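Local coordinates for protein monothiol glutaredoxin-S14, chloroplastic (Arabidopsis thaliana, PDB 3IPZ) that probably serves in chloroplasts as a glutathione-dependent monothiol glutaredoxin that carries a [2Fe-2S] cluster between two subunits and may donate it to other proteins, at residues Leu77-Glu82 / Gly97-Glu102. Numbering follows the deposited sequence.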
ATOM      1  N   LEU A  77       0.009   2.558   0.517  1.00 30.01           N
ATOM      2  CA  LEU A  77       0.238   1.584   1.574  1.00 27.47           C
ATOM      3  C   LEU A  77      -0.984   1.331   2.429  1.00 30.46           C
ATOM      4  O   LEU A  77      -1.643   2.259   2.888  1.00 28.33           O
ATOM      5  CB  LEU A  77       1.386   2.050   2.478  1.00 34.00           C
ATOM      6  CG  LEU A  77       1.820   1.158   3.654  1.00 34.42           C
ATOM      7  CD1 LEU A  77       2.382  -0.168   3.135  1.00 25.41           C
ATOM      8  CD2 LEU A  77       2.881   1.891   4.475  1.00 24.61           C
ATOM      9  N   TYR A  78      -1.294   0.058   2.627  1.00 26.37           N
ATOM     10  CA  TYR A  78      -2.414  -0.335   3.468  1.00 29.39           C
ATOM     11  C   TYR A  78      -1.880  -1.108   4.683  1.00 36.44           C
ATOM     12  O   TYR A  78      -0.946  -1.918   4.565  1.00 33.21           O
ATOM     13  CB  TYR A  78      -3.402  -1.212   2.686  1.00 31.81           C
ATOM     14  CG  TYR A  78      -4.402  -0.427   1.864  1.00 28.78           C
ATOM     15  CD1 TYR A  78      -4.056   0.112   0.616  1.00 23.21           C
ATOM     16  CD2 TYR A  78      -5.699  -0.210   2.346  1.00 26.95           C
ATOM     17  CE1 TYR A  78      -4.991   0.854  -0.134  1.00 32.04           C
ATOM     18  CE2 TYR A  78      -6.629   0.522   1.617  1.00 42.26           C
ATOM     19  CZ  TYR A  78      -6.272   1.053   0.379  1.00 36.76           C
ATOM     20  OH  TYR A  78      -7.202   1.800  -0.312  1.00 53.37           O
ATOM     21  N   ILE A  79      -2.467  -0.845   5.848  1.00 30.14           N
ATOM     22  CA  ILE A  79      -2.073  -1.515   7.081  1.00 32.60           C
ATOM     23  C   ILE A  79      -3.343  -1.830   7.846  1.00 38.16           C
ATOM     24  O   ILE A  79      -4.154  -0.933   8.091  1.00 28.40           O
ATOM     25  CB  ILE A  79      -1.175  -0.617   7.961  1.00 36.31           C
ATOM     26  CG1 ILE A  79       0.089  -0.231   7.202  1.00 32.46           C
ATOM     27  CG2 ILE A  79      -0.788  -1.350   9.230  1.00 32.21           C
ATOM     28  CD1 ILE A  79       0.857   0.954   7.788  1.00 28.03           C
ATOM     29  N   GLY A  80      -3.512  -3.102   8.217  1.00 36.04           N
ATOM     30  CA  GLY A  80      -4.703  -3.506   8.943  1.00 26.56           C
ATOM     31  C   GLY A  80      -5.953  -3.320   8.099  1.00 34.26           C
ATOM     32  O   GLY A  80      -7.056  -3.173   8.629  1.00 41.80           O
ATOM     33  N   GLY A  81      -5.781  -3.317   6.779  1.00 29.06           N
ATOM     34  CA  GLY A  81      -6.916  -3.164   5.884  1.00 30.50           C
ATOM     35  C   GLY A  81      -7.415  -1.742   5.711  1.00 39.68           C
ATOM     36  O   GLY A  81      -8.472  -1.528   5.111  1.00 40.49           O
ATOM     37  N   GLU A  82      -6.674  -0.770   6.239  1.00 38.38           N
ATOM     38  CA  GLU A  82      -7.054   0.638   6.112  1.00 37.97           C
ATOM     39  C   GLU A  82      -5.970   1.357   5.337  1.00 36.80           C
ATOM     40  O   GLU A  82      -4.788   1.095   5.544  1.00 35.38           O
ATOM     41  CB  GLU A  82      -7.209   1.296   7.487  1.00 38.35           C
ATOM     42  CG  GLU A  82      -8.291   0.662   8.360  1.00 54.11           C
ATOM     43  CD  GLU A  82      -9.697   0.869   7.802  1.00 62.70           C
ATOM     44  OE1 GLU A  82     -10.632   0.170   8.262  1.00 65.42           O
ATOM     45  OE2 GLU A  82      -9.869   1.731   6.911  1.00 61.56           O
ATOM     46  N   GLY A  97       7.796   7.911  13.605  1.00 45.46           N
ATOM     47  CA  GLY A  97       7.620   6.743  14.450  1.00 36.23           C
ATOM     48  C   GLY A  97       6.179   6.254  14.410  1.00 42.71           C
ATOM     49  O   GLY A  97       5.867   5.160  14.903  1.00 40.59           O
ATOM     50  N   GLU A  98       5.295   7.068  13.824  1.00 37.75           N
ATOM     51  CA  GLU A  98       3.870   6.733  13.688  1.00 43.57           C
ATOM     52  C   GLU A  98       3.653   5.499  12.782  1.00 38.08           C
ATOM     53  O   GLU A  98       2.728   4.713  12.982  1.00 37.02           O
ATOM     54  CB  GLU A  98       3.116   7.934  13.116  1.00 41.11           C
ATOM     55  CG  GLU A  98       1.621   7.715  12.902  1.00 64.72           C
ATOM     56  CD  GLU A  98       0.948   8.900  12.210  1.00 68.85           C
ATOM     57  OE1 GLU A  98       1.201  10.052  12.627  1.00 81.33           O
ATOM     58  OE2 GLU A  98       0.162   8.682  11.260  1.00 62.57           O
ATOM     59  N   LEU A  99       4.514   5.343  11.785  1.00 32.78           N
ATOM     60  CA  LEU A  99       4.435   4.211  10.875  1.00 39.61           C
ATOM     61  C   LEU A  99       4.617   2.922  11.691  1.00 32.97           C
ATOM     62  O   LEU A  99       3.847   1.977  11.564  1.00 39.05           O
ATOM     63  CB  LEU A  99       5.551   4.311   9.827  1.00 28.78           C
ATOM     64  CG  LEU A  99       5.341   3.661   8.455  1.00 40.35           C
ATOM     65  CD1 LEU A  99       6.687   3.276   7.914  1.00 31.24           C
ATOM     66  CD2 LEU A  99       4.447   2.447   8.535  1.00 31.01           C
ATOM     67  N   GLN A 100       5.646   2.898  12.531  1.00 42.42           N
ATOM     68  CA  GLN A 100       5.929   1.733  13.360  1.00 47.65           C
ATOM     69  C   GLN A 100       4.784   1.440  14.321  1.00 46.80           C
ATOM     70  O   GLN A 100       4.375   0.286  14.485  1.00 44.29           O
ATOM     71  CB  GLN A 100       7.235   1.935  14.125  1.00 46.95           C
ATOM     72  CG  GLN A 100       8.442   2.092  13.214  1.00 49.11           C
ATOM     73  CD  GLN A 100       8.670   3.524  12.713  1.00 61.47           C
ATOM     74  OE1 GLN A 100       7.729   4.279  12.441  1.00 47.32           O
ATOM     75  NE2 GLN A 100       9.938   3.890  12.572  1.00 52.27           N
ATOM     76  N   GLU A 101       4.258   2.485  14.948  1.00 44.26           N
ATOM     77  CA  GLU A 101       3.146   2.300  15.863  1.00 43.47           C
ATOM     78  C   GLU A 101       2.004   1.590  15.153  1.00 46.83           C
ATOM     79  O   GLU A 101       1.441   0.621  15.682  1.00 44.53           O
ATOM     80  CB  GLU A 101       2.648   3.644  16.379  1.00 56.55           C
ATOM     81  CG  GLU A 101       3.435   4.198  17.552  1.00 74.02           C
ATOM     82  CD  GLU A 101       2.908   5.548  17.993  1.00 77.56           C
ATOM     83  OE1 GLU A 101       1.676   5.673  18.163  1.00 71.74           O
ATOM     84  OE2 GLU A 101       3.727   6.477  18.166  1.00 82.59           O
ATOM     85  N   GLU A 102       1.670   2.080  13.955  1.00 40.20           N
ATOM     86  CA  GLU A 102       0.588   1.518  13.156  1.00 40.91           C
ATOM     87  C   GLU A 102       0.789   0.060  12.789  1.00 35.72           C
ATOM     88  O   GLU A 102      -0.148  -0.740  12.868  1.00 35.58           O
ATOM     89  CB  GLU A 102       0.390   2.323  11.872  1.00 44.82           C
ATOM     90  CG  GLU A 102      -0.712   3.345  11.972  1.00 57.71           C
ATOM     91  CD  GLU A 102      -2.036   2.719  12.347  1.00 63.11           C
ATOM     92  OE1 GLU A 102      -2.577   1.918  11.547  1.00 49.16           O
ATOM     93  OE2 GLU A 102      -2.531   3.027  13.451  1.00 60.73           O
TER
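I79 and L99 carry the apolar part of this contact: their side chains cross at about a right angle, and CD1 of I79 meets CD2 of L99 at 4.0 Å. The same L99 methyl also faces CD2 of L77, a looser touch at 4.4 Å, so one branch of L99 serves both inward-facing residues of the strand. With CG roughly anti to the backbone N (chi1 -153°), L99 carries CD2 toward the strand. The second kind of contact is van der Waals packing of a methyl against a backbone carbonyl. Here I79 forks: CG2, anti to the backbone N, lies 3.7 Å from the main-chain O of E102, while CD1, on the other branch, packs at 4.3 Å against CB of E102. Further out on this glutamate, OE2 makes a long, weak ion pair with NZ of K105. Beyond I79 the chain reverses in a type I' turn through G80 and G81, closed by paired backbone bonds between I79 and E82. The contact thus lays the start of the C-terminal helix 98-108 against one face of the thioredoxin-fold sheet, on strand 76-79, with F84 of strand 82-85 touching I79 and E102, and helices 87-96 and 34-45 meeting L77 and L99.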